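Local coordinates for protein putative metalloprotease II (Bacteroides fragilis, PDB 4ON1) that probably acts as a secreted zinc-dependent endopeptidase related to fragilysin, with an N-terminal domain that is probably its propeptide, at residues A[61-69]-A[235-246]; A[204-215]-A[282-292]. All coordinates share one frame; numbering follows the deposited sequence.

How the contacts relate
Contact 1 (61-69 with 235-246) and contact 2 (204-215 with 282-292) sit side by side in one run of parallel strands, their centres about 18 Å apart. Strand 201-209 of contact 2 lies next to strand 240-248 of contact 1, so the order across the sheet is 52-68, 240-248, 201-209, 284-288. The seam between them is direct: T245 OG1 lies 2.6 Å from E204 OE2, and F205 N lies 2.7 Å from K243 O. Contact 1 is away from the metal; contact 2 is nearer, with the W292 side chain about 12 Å from the zinc ion and I285 about 10 Å from the side chain of the zinc ligand H338.

Contact 1: residues A[61-69]-A[235-246]; sequences IHGVEIEES and IDSGFITVKYTI
Here a strand of the N-terminal fragilysin domain, 64-68, is added in parallel to strand 240-246 of the metallopeptidase region. The axes run 4.7 Å apart and only 7° from parallel. Five backbone hydrogen bonds alternate along the seam, from V242 N with G63 O to I246 N with E67 O.

On the face with V64, I66 and Y244, the contact is mostly apolar. V64 turns CG1 beside its backbone N (chi1 -71°), where it meets I235 CD1 at 3.9 Å from about a right angle and also reaches the rim of the Y244 ring. I66 CG1 approaches Y244 CD2 obliquely at 3.9 Å, while its other branch, CG2, packs on I246 CD1 at 4.0 Å. E68 lays only its CB on I246 CD1; its carboxylate is hydrogen-bonded to Y92 and S89. Helix 217-230 packs on V64 and Y244, strand 71-78 on I66, and Y244 OH is hydrogen-bonded to T228 OG1.

The other face is polar. E65 and K243 lie side by side, both chains extended, CG anti to the backbone N, yet E65 OE2 stops 4.0 Å from K243 NZ, beyond a salt bridge; a water joins NZ to E65 OE1 instead. E67 lies along T245, its OE1 3.8 Å from T245 CG2. Another water links E67 OE2 to the I246 carbonyl.

The chemistry thus largely splits by face, apolar packing against water-mediated charge, and the backbone ladder ties the N-terminal domain to the peptidase sheet.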
loop_
_atom_site.group_PDB
_atom_site.type_symbol
_atom_site.label_atom_id
_atom_site.label_comp_id
_atom_site.label_asym_id
_atom_site.label_seq_id
_atom_site.Cartn_x
_atom_site.Cartn_y
_atom_site.Cartn_z
ATOM N N ILE A 61 4.323 -9.957 -10.157
ATOM C CA ILE A 61 3.775 -10.678 -9.006
ATOM C C ILE A 61 2.465 -11.348 -9.383
ATOM O O ILE A 61 1.554 -10.695 -9.898
ATOM C CB ILE A 61 3.522 -9.748 -7.809
ATOM C CG1 ILE A 61 4.834 -9.109 -7.353
ATOM C CG2 ILE A 61 2.877 -10.524 -6.656
ATOM C CD1 ILE A 61 4.667 -8.164 -6.185
ATOM N N HIS A 62 2.368 -12.647 -9.122
ATOM C CA HIS A 62 1.161 -13.402 -9.453
ATOM C C HIS A 62 0.306 -13.650 -8.208
ATOM O O HIS A 62 0.789 -13.530 -7.085
ATOM C CB HIS A 62 1.549 -14.726 -10.115
ATOM C CG HIS A 62 2.428 -14.556 -11.315
ATOM N ND1 HIS A 62 2.004 -13.934 -12.471
ATOM C CD2 HIS A 62 3.719 -14.904 -11.528
ATOM C CE1 HIS A 62 2.993 -13.916 -13.347
ATOM N NE2 HIS A 62 4.045 -14.499 -12.801
ATOM N N GLY A 63 -0.972 -13.961 -8.401
ATOM C CA GLY A 63 -1.859 -14.208 -7.278
ATOM C C GLY A 63 -2.563 -12.950 -6.797
ATOM O O GLY A 63 -3.339 -12.997 -5.839
ATOM N N VAL A 64 -2.281 -11.818 -7.442
ATOM C CA VAL A 64 -2.931 -10.564 -7.071
ATOM C C VAL A 64 -3.470 -9.825 -8.282
ATOM O O VAL A 64 -2.863 -9.821 -9.349
ATOM C CB VAL A 64 -1.987 -9.614 -6.299
ATOM C CG1 VAL A 64 -1.719 -10.162 -4.910
ATOM C CG2 VAL A 64 -0.693 -9.422 -7.055
ATOM N N GLU A 65 -4.625 -9.199 -8.092
ATOM C CA GLU A 65 -5.279 -8.407 -9.124
ATOM C C GLU A 65 -5.649 -7.051 -8.532
ATOM O O GLU A 65 -6.160 -6.974 -7.413
ATOM C CB GLU A 65 -6.522 -9.144 -9.654
ATOM C CG GLU A 65 -7.369 -8.362 -10.656
ATOM C CD GLU A 65 -8.628 -9.115 -11.084
ATOM O OE1 GLU A 65 -8.733 -10.329 -10.791
ATOM O OE2 GLU A 65 -9.517 -8.492 -11.705
ATOM N N ILE A 66 -5.358 -5.984 -9.266
ATOM C CA ILE A 66 -5.717 -4.638 -8.836
ATOM C C ILE A 66 -6.552 -3.947 -9.908
ATOM O O ILE A 66 -6.179 -3.921 -11.084
ATOM C CB ILE A 66 -4.473 -3.773 -8.539
ATOM C CG1 ILE A 66 -3.545 -4.479 -7.542
ATOM C CG2 ILE A 66 -4.885 -2.389 -8.034
ATOM C CD1 ILE A 66 -2.211 -3.771 -7.362
ATOM N N GLU A 67 -7.692 -3.406 -9.501
ATOM C CA GLU A 67 -8.543 -2.651 -10.409
ATOM C C GLU A 67 -8.591 -1.202 -9.967
ATOM O O GLU A 67 -8.975 -0.898 -8.838
ATOM C CB GLU A 67 -9.948 -3.246 -10.457
ATOM C CG GLU A 67 -10.950 -2.405 -11.222
ATOM C CD GLU A 67 -12.388 -2.782 -10.897
ATOM O OE1 GLU A 67 -12.622 -3.929 -10.452
ATOM O OE2 GLU A 67 -13.279 -1.921 -11.064
ATOM N N GLU A 68 -8.164 -0.322 -10.865
ATOM C CA GLU A 68 -8.080 1.110 -10.619
ATOM C C GLU A 68 -8.694 1.847 -11.814
ATOM O O GLU A 68 -8.226 1.693 -12.949
ATOM C CB GLU A 68 -6.617 1.512 -10.413
ATOM C CG GLU A 68 -6.331 2.995 -10.283
ATOM C CD GLU A 68 -4.842 3.287 -10.417
ATOM O OE1 GLU A 68 -4.106 3.140 -9.413
ATOM O OE2 GLU A 68 -4.398 3.638 -11.540
ATOM N N SER A 69 -9.755 2.608 -11.570
ATOM C CA SER A 69 -10.505 3.251 -12.655
ATOM C C SER A 69 -10.888 2.253 -13.738
ATOM O O SER A 69 -10.720 2.525 -14.932
ATOM C CB SER A 69 -9.690 4.387 -13.277
ATOM O OG SER A 69 -9.377 5.372 -12.308
ATOM N N ILE A 235 -0.436 -16.426 -0.088
ATOM C CA ILE A 235 -0.627 -16.399 -1.540
ATOM C C ILE A 235 0.250 -17.425 -2.260
ATOM O O ILE A 235 -0.233 -18.169 -3.114
ATOM C CB ILE A 235 -0.321 -15.001 -2.121
ATOM C CG1 ILE A 235 -1.258 -13.945 -1.524
ATOM C CG2 ILE A 235 -0.428 -15.019 -3.644
ATOM C CD1 ILE A 235 -0.896 -12.507 -1.902
ATOM N N ASP A 236 1.534 -17.472 -1.908
ATOM C CA ASP A 236 2.470 -18.410 -2.537
ATOM C C ASP A 236 2.124 -19.863 -2.232
ATOM O O ASP A 236 2.408 -20.766 -3.018
ATOM C CB ASP A 236 3.909 -18.141 -2.081
ATOM C CG ASP A 236 4.518 -16.932 -2.752
ATOM O OD1 ASP A 236 3.875 -16.373 -3.666
ATOM O OD2 ASP A 236 5.654 -16.560 -2.379
ATOM N N SER A 237 1.537 -20.084 -1.065
ATOM C CA SER A 237 1.158 -21.422 -0.640
ATOM C C SER A 237 -0.164 -21.850 -1.263
ATOM O O SER A 237 -0.588 -22.993 -1.107
ATOM C CB SER A 237 1.059 -21.469 0.880
ATOM O OG SER A 237 0.180 -20.453 1.342
ATOM N N GLY A 238 -0.826 -20.921 -1.945
ATOM C CA GLY A 238 -2.070 -21.237 -2.617
ATOM C C GLY A 238 -3.294 -21.236 -1.723
ATOM O O GLY A 238 -4.334 -21.757 -2.107
ATOM N N PHE A 239 -3.189 -20.650 -0.535
ATOM C CA PHE A 239 -4.361 -20.548 0.335
ATOM C C PHE A 239 -5.356 -19.502 -0.176
ATOM O O PHE A 239 -6.567 -19.718 -0.141
ATOM C CB PHE A 239 -3.946 -20.221 1.766
ATOM C CG PHE A 239 -3.309 -21.376 2.487
ATOM C CD1 PHE A 239 -2.158 -21.192 3.237
ATOM C CD2 PHE A 239 -3.871 -22.643 2.424
ATOM C CE1 PHE A 239 -1.566 -22.259 3.906
ATOM C CE2 PHE A 239 -3.289 -23.713 3.092
ATOM C CZ PHE A 239 -2.133 -23.516 3.835
ATOM N N ILE A 240 -4.846 -18.365 -0.638
ATOM C CA ILE A 240 -5.712 -17.315 -1.157
ATOM C C ILE A 240 -5.144 -16.691 -2.424
ATOM O O ILE A 240 -3.959 -16.829 -2.717
ATOM C CB ILE A 240 -5.928 -16.172 -0.131
ATOM C CG1 ILE A 240 -4.652 -15.339 0.008
ATOM C CG2 ILE A 240 -6.407 -16.715 1.216
ATOM C CD1 ILE A 240 -4.715 -14.273 1.107
ATOM N N THR A 241 -6.015 -16.034 -3.183
ATOM C CA THR A 241 -5.602 -15.041 -4.158
ATOM C C THR A 241 -6.227 -13.747 -3.674
ATOM O O THR A 241 -7.259 -13.769 -3.000
ATOM C CB THR A 241 -6.070 -15.360 -5.594
ATOM O OG1 THR A 241 -7.500 -15.458 -5.611
ATOM C CG2 THR A 241 -5.455 -16.667 -6.083
ATOM N N VAL A 242 -5.613 -12.619 -4.002
ATOM C CA VAL A 242 -6.089 -11.358 -3.470
ATOM C C VAL A 242 -6.472 -10.424 -4.604
ATOM O O VAL A 242 -5.788 -10.336 -5.621
ATOM C CB VAL A 242 -5.038 -10.685 -2.571
ATOM C CG1 VAL A 242 -5.600 -9.414 -1.993
ATOM C CG2 VAL A 242 -4.644 -11.621 -1.435
ATOM N N LYS A 243 -7.611 -9.768 -4.437
ATOM C CA LYS A 243 -8.072 -8.780 -5.390
ATOM C C LYS A 243 -8.259 -7.467 -4.649
ATOM O O LYS A 243 -8.840 -7.440 -3.564
ATOM C CB LYS A 243 -9.368 -9.247 -6.061
ATOM C CG LYS A 243 -9.926 -8.295 -7.107
ATOM C CD LYS A 243 -11.226 -8.850 -7.687
ATOM C CE LYS A 243 -11.786 -7.941 -8.774
ATOM N NZ LYS A 243 -12.921 -8.576 -9.513
ATOM N N TYR A 244 -7.740 -6.385 -5.219
ATOM C CA TYR A 244 -7.929 -5.055 -4.645
ATOM C C TYR A 244 -8.758 -4.202 -5.592
ATOM O O TYR A 244 -8.341 -3.933 -6.713
ATOM C CB TYR A 244 -6.590 -4.367 -4.378
ATOM C CG TYR A 244 -5.613 -5.167 -3.544
ATOM C CD1 TYR A 244 -5.583 -5.036 -2.165
ATOM C CD2 TYR A 244 -4.712 -6.041 -4.140
ATOM C CE1 TYR A 244 -4.681 -5.765 -1.390
ATOM C CE2 TYR A 244 -3.805 -6.766 -3.379
ATOM C CZ TYR A 244 -3.795 -6.620 -2.004
ATOM O OH TYR A 244 -2.892 -7.339 -1.245
ATOM N N THR A 245 -9.940 -3.794 -5.148
ATOM C CA THR A 245 -10.823 -2.988 -5.983
ATOM C C THR A 245 -10.877 -1.567 -5.448
ATOM O O THR A 245 -11.353 -1.325 -4.343
ATOM C CB THR A 245 -12.234 -3.595 -6.053
ATOM O OG1 THR A 245 -12.142 -4.876 -6.681
ATOM C CG2 THR A 245 -13.172 -2.703 -6.866
ATOM N N ILE A 246 -10.333 -0.636 -6.219
ATOM C CA ILE A 246 -10.253 0.755 -5.797
ATOM C C ILE A 246 -11.387 1.571 -6.398
ATOM O O ILE A 246 -11.507 1.664 -7.620
ATOM C CB ILE A 246 -8.899 1.389 -6.208
ATOM C CG1 ILE A 246 -7.727 0.600 -5.619
ATOM C CG2 ILE A 246 -8.831 2.858 -5.773
ATOM C CD1 ILE A 246 -6.399 0.852 -6.353
HETATM O O HOH W 1 2.754 -13.730 -4.562
HETATM O O HOH W 2 -11.936 -10.959 -11.105
HETATM O O HOH W 3 -12.031 0.401 -10.266
HETATM O O HOH W 4 -10.791 3.608 -9.325
#

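Contact 2: residues A[204-215]-A[282-292]; sequences EFMLIKEKDGGS and KPYILLRDGTW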
loop_
_atom_site.group_PDB
_atom_site.type_symbol
_atom_site.label_atom_id
_atom_site.label_comp_id
_atom_site.label_asym_id
_atom_site.label_seq_id
_atom_site.Cartn_x
_atom_site.Cartn_y
_atom_site.Cartn_z
ATOM N N GLU A 204 -11.215 -10.412 -1.730
ATOM C CA GLU A 204 -11.301 -9.115 -2.408
ATOM C C GLU A 204 -11.432 -7.959 -1.430
ATOM O O GLU A 204 -12.386 -7.906 -0.654
ATOM C CB GLU A 204 -12.479 -9.073 -3.394
ATOM C CG GLU A 204 -12.613 -7.724 -4.126
ATOM C CD GLU A 204 -13.769 -7.686 -5.123
ATOM O OE1 GLU A 204 -14.641 -8.580 -5.080
ATOM O OE2 GLU A 204 -13.810 -6.755 -5.956
ATOM N N PHE A 205 -10.462 -7.047 -1.456
ATOM C CA PHE A 205 -10.538 -5.833 -0.649
ATOM C C PHE A 205 -11.159 -4.697 -1.441
ATOM O O PHE A 205 -10.715 -4.396 -2.555
ATOM C CB PHE A 205 -9.152 -5.413 -0.153
ATOM C CG PHE A 205 -8.534 -6.395 0.780
ATOM C CD1 PHE A 205 -8.906 -6.427 2.117
ATOM C CD2 PHE A 205 -7.601 -7.313 0.317
ATOM C CE1 PHE A 205 -8.344 -7.349 2.978
ATOM C CE2 PHE A 205 -7.034 -8.242 1.174
ATOM C CZ PHE A 205 -7.402 -8.256 2.508
ATOM N N MET A 206 -12.187 -4.075 -0.868
ATOM C CA MET A 206 -12.804 -2.908 -1.480
ATOM C C MET A 206 -12.190 -1.657 -0.874
ATOM O O MET A 206 -12.423 -1.330 0.291
ATOM C CB MET A 206 -14.320 -2.918 -1.284
ATOM C CG MET A 206 -15.018 -4.185 -1.773
ATOM S SD MET A 206 -14.997 -4.308 -3.577
ATOM C CE MET A 206 -16.244 -3.078 -3.985
ATOM N N LEU A 207 -11.381 -0.968 -1.669
ATOM C CA LEU A 207 -10.654 0.191 -1.179
ATOM C C LEU A 207 -11.380 1.452 -1.620
ATOM O O LEU A 207 -11.424 1.783 -2.805
ATOM C CB LEU A 207 -9.212 0.169 -1.681
ATOM C CG LEU A 207 -8.468 -1.140 -1.384
ATOM C CD1 LEU A 207 -7.060 -1.091 -1.921
ATOM C CD2 LEU A 207 -8.428 -1.407 0.100
ATOM N N ILE A 208 -11.971 2.144 -0.658
ATOM C CA ILE A 208 -12.872 3.238 -0.974
ATOM C C ILE A 208 -12.196 4.574 -0.707
ATOM O O ILE A 208 -11.835 4.872 0.428
ATOM C CB ILE A 208 -14.171 3.149 -0.149
ATOM C CG1 ILE A 208 -14.799 1.752 -0.270
ATOM C CG2 ILE A 208 -15.156 4.224 -0.600
ATOM C CD1 ILE A 208 -15.117 1.328 -1.721
ATOM N N LYS A 209 -12.008 5.370 -1.755
ATOM C CA LYS A 209 -11.373 6.683 -1.597
ATOM C C LYS A 209 -12.343 7.682 -1.002
ATOM O O LYS A 209 -13.403 7.936 -1.570
ATOM C CB LYS A 209 -10.844 7.207 -2.940
ATOM C CG LYS A 209 -9.760 6.316 -3.535
ATOM C CD LYS A 209 -9.453 6.673 -4.982
ATOM C CE LYS A 209 -8.765 8.021 -5.082
ATOM N NZ LYS A 209 -8.377 8.313 -6.489
ATOM N N GLU A 210 -11.976 8.243 0.147
ATOM C CA GLU A 210 -12.771 9.293 0.781
ATOM C C GLU A 210 -12.858 10.491 -0.162
ATOM O O GLU A 210 -11.862 10.893 -0.764
ATOM C CB GLU A 210 -12.159 9.697 2.128
ATOM C CG GLU A 210 -12.867 10.853 2.841
ATOM C CD GLU A 210 -12.188 11.241 4.154
ATOM O OE1 GLU A 210 -11.860 10.336 4.958
ATOM O OE2 GLU A 210 -11.963 12.449 4.371
ATOM N N LYS A 211 -14.061 11.014 -0.355
ATOM C CA LYS A 211 -14.221 12.193 -1.202
ATOM C C LYS A 211 -13.515 13.401 -0.598
ATOM O O LYS A 211 -13.693 13.708 0.582
ATOM C CB LYS A 211 -15.694 12.509 -1.443
ATOM C CG LYS A 211 -15.886 13.643 -2.457
ATOM C CD LYS A 211 -17.351 13.930 -2.699
ATOM C CE LYS A 211 -17.532 15.011 -3.758
ATOM N NZ LYS A 211 -18.975 15.311 -3.994
ATOM N N ASP A 212 -12.699 14.061 -1.417
ATOM C CA ASP A 212 -11.830 15.156 -0.989
ATOM C C ASP A 212 -10.842 14.707 0.077
ATOM O O ASP A 212 -10.279 15.534 0.787
ATOM C CB ASP A 212 -12.646 16.350 -0.475
ATOM C CG ASP A 212 -13.657 16.852 -1.494
ATOM O OD1 ASP A 212 -13.356 16.808 -2.707
ATOM O OD2 ASP A 212 -14.750 17.296 -1.080
ATOM N N GLY A 213 -10.617 13.399 0.171
ATOM C CA GLY A 213 -9.690 12.858 1.151
ATOM C C GLY A 213 -8.233 13.015 0.760
ATOM O O GLY A 213 -7.345 12.902 1.610
ATOM N N GLY A 214 -7.982 13.249 -0.527
ATOM C CA GLY A 214 -6.635 13.532 -1.003
ATOM C C GLY A 214 -5.688 12.351 -1.203
ATOM O O GLY A 214 -4.507 12.557 -1.487
ATOM N N SER A 215 -6.181 11.120 -1.058
ATOM C CA SER A 215 -5.344 9.941 -1.310
ATOM C C SER A 215 -4.793 9.977 -2.732
ATOM O O SER A 215 -5.559 10.098 -3.688
ATOM C CB SER A 215 -6.136 8.652 -1.095
ATOM O OG SER A 215 -6.261 8.362 0.284
ATOM N N LYS A 282 -17.606 -8.348 1.936
ATOM C CA LYS A 282 -16.199 -8.099 1.636
ATOM C C LYS A 282 -15.654 -7.088 2.631
ATOM O O LYS A 282 -16.420 -6.307 3.190
ATOM C CB LYS A 282 -16.023 -7.565 0.206
ATOM C CG LYS A 282 -16.616 -8.432 -0.885
ATOM C CD LYS A 282 -16.483 -7.723 -2.234
ATOM C CE LYS A 282 -17.300 -8.421 -3.318
ATOM N NZ LYS A 282 -17.209 -7.675 -4.598
ATOM N N PRO A 283 -14.332 -7.102 2.857
ATOM C CA PRO A 283 -13.691 -6.072 3.681
ATOM C C PRO A 283 -13.675 -4.750 2.947
ATOM O O PRO A 283 -13.295 -4.732 1.779
ATOM C CB PRO A 283 -12.259 -6.595 3.880
ATOM C CG PRO A 283 -12.291 -8.041 3.438
ATOM C CD PRO A 283 -13.374 -8.123 2.404
ATOM N N TYR A 284 -14.082 -3.675 3.614
ATOM C CA TYR A 284 -14.053 -2.341 3.023
ATOM C C TYR A 284 -13.129 -1.429 3.805
ATOM O O TYR A 284 -13.239 -1.346 5.021
ATOM C CB TYR A 284 -15.455 -1.733 2.987
ATOM C CG TYR A 284 -16.358 -2.293 1.917
ATOM C CD1 TYR A 284 -16.951 -3.532 2.064
ATOM C CD2 TYR A 284 -16.650 -1.555 0.781
ATOM C CE1 TYR A 284 -17.788 -4.042 1.087
ATOM C CE2 TYR A 284 -17.484 -2.053 -0.202
ATOM C CZ TYR A 284 -18.050 -3.292 -0.041
ATOM O OH TYR A 284 -18.879 -3.787 -1.009
ATOM N N ILE A 285 -12.221 -0.742 3.116
ATOM C CA ILE A 285 -11.343 0.190 3.806
ATOM C C ILE A 285 -11.437 1.588 3.206
ATOM O O ILE A 285 -11.281 1.766 1.997
ATOM C CB ILE A 285 -9.878 -0.292 3.786
ATOM C CG1 ILE A 285 -9.759 -1.650 4.479
ATOM C CG2 ILE A 285 -8.982 0.689 4.529
ATOM C CD1 ILE A 285 -9.523 -2.783 3.520
ATOM N N LEU A 286 -11.716 2.574 4.060
ATOM C CA LEU A 286 -11.781 3.973 3.638
ATOM C C LEU A 286 -10.391 4.598 3.626
ATOM O O LEU A 286 -9.652 4.503 4.615
ATOM C CB LEU A 286 -12.698 4.776 4.569
ATOM C CG LEU A 286 -12.890 6.252 4.215
ATOM C CD1 LEU A 286 -13.692 6.393 2.924
ATOM C CD2 LEU A 286 -13.582 6.996 5.356
ATOM N N LEU A 287 -10.049 5.262 2.525
ATOM C CA LEU A 287 -8.712 5.816 2.356
ATOM C C LEU A 287 -8.690 7.341 2.250
ATOM O O LEU A 287 -9.437 7.939 1.472
ATOM C CB LEU A 287 -8.050 5.217 1.106
ATOM C CG LEU A 287 -7.952 3.686 1.043
ATOM C CD1 LEU A 287 -7.258 3.247 -0.251
ATOM C CD2 LEU A 287 -7.192 3.170 2.241
ATOM N N ARG A 288 -7.812 7.965 3.030
ATOM C CA ARG A 288 -7.568 9.402 2.931
ATOM C C ARG A 288 -6.078 9.648 3.026
ATOM O O ARG A 288 -5.337 8.783 3.497
ATOM C CB ARG A 288 -8.294 10.170 4.032
ATOM C CG ARG A 288 -7.855 9.740 5.427
ATOM C CD ARG A 288 -8.170 10.783 6.482
ATOM N NE ARG A 288 -9.556 11.238 6.425
ATOM C CZ ARG A 288 -10.109 12.049 7.322
ATOM N NH1 ARG A 288 -9.397 12.471 8.358
ATOM N NH2 ARG A 288 -11.374 12.424 7.188
ATOM N N ASP A 289 -5.624 10.809 2.571
ATOM C CA ASP A 289 -4.206 11.104 2.693
ATOM C C ASP A 289 -3.843 11.435 4.139
ATOM O O ASP A 289 -2.747 11.121 4.595
ATOM C CB ASP A 289 -3.799 12.255 1.787
ATOM C CG ASP A 289 -2.317 12.514 1.839
ATOM O OD1 ASP A 289 -1.911 13.554 2.389
ATOM O OD2 ASP A 289 -1.553 11.657 1.356
ATOM N N GLY A 290 -4.774 12.068 4.848
ATOM C CA GLY A 290 -4.535 12.536 6.197
ATOM C C GLY A 290 -4.715 11.490 7.280
ATOM O O GLY A 290 -4.562 10.292 7.047
ATOM N N THR A 291 -5.038 11.956 8.481
ATOM C CA THR A 291 -5.156 11.088 9.643
ATOM C C THR A 291 -6.428 11.387 10.418
ATOM O O THR A 291 -7.227 12.228 10.014
ATOM C CB THR A 291 -3.968 11.262 10.595
ATOM O OG1 THR A 291 -3.859 12.645 10.955
ATOM C CG2 THR A 291 -2.678 10.789 9.940
ATOM N N TRP A 292 -6.602 10.699 11.542
ATOM C CA TRP A 292 -7.729 10.954 12.425
ATOM C C TRP A 292 -7.243 11.373 13.804
ATOM O O TRP A 292 -6.051 11.267 14.107
ATOM C CB TRP A 292 -8.630 9.721 12.531
ATOM C CG TRP A 292 -9.324 9.408 11.249
ATOM C CD1 TRP A 292 -10.569 9.821 10.871
ATOM C CD2 TRP A 292 -8.801 8.644 10.156
ATOM N NE1 TRP A 292 -10.857 9.352 9.612
ATOM C CE2 TRP A 292 -9.789 8.629 9.151
ATOM C CE3 TRP A 292 -7.597 7.970 9.932
ATOM C CZ2 TRP A 292 -9.611 7.956 7.942
ATOM C CZ3 TRP A 292 -7.422 7.307 8.733
ATOM C CH2 TRP A 292 -8.424 7.302 7.753
HETATM O O HOH W 5 -9.149 9.992 -0.429
HETATM O O HOH W 6 -13.208 9.726 7.437
HETATM O O HOH W 7 -6.940 13.678 4.167
#
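R288 grips the carboxylate of E210 side-on, NE giving a hydrogen bond to OE1 at 2.9 Å and NH2 one to OE2 at 2.9 Å. Both oxygens are met on their syn sides, although the carboxylate and guanidinium planes stand 64° apart. The arginine leaves its backbone with CG wedged between N and the carbonyl carbon (chi1 60°) and bends again at chi3, which carries the guanidinium back under the indole of W292, whose NE1 lies over its centre. NH1 is hydrogen-bonded to T291 O, NH2 also to G254 O, and a water joins E210 OE1 to W292 NE1.

At the other end K282 NZ meets E204 OE1 at 2.8 Å from above the carboxylate plane; NZ is also hydrogen-bonded to Q279 OE1, and E204 OE2 is hydrogen-bonded to T245 OG1. Between these salt bridges, parallel strands 204-209 and 284-288 exchange backbone hydrogen bonds from M206 N with P283 O to E210 N with L287 O. At the end of the type II turn 210-213, G213 O accepts a hydrogen bond from D289 N at 2.9 Å.

M206 lies over the Y284 ring in a CH-pi contact, CB 3.6 Å from the ring centroid, with its sulfur farther off and oblique; I208 CG1 comes to the ring edge, 3.9 Å from Y284 CD2. On the other face of the sheet, with L207, I285 and L287, L207 CD2 lies alongside I285 CD1 at 3.8 Å and F205 rests against P283.

With the E210 charge buried, the paired bonds and the water would compensate it and fix the arginine's rotation, joining the turn 210-213 to residues 288-292.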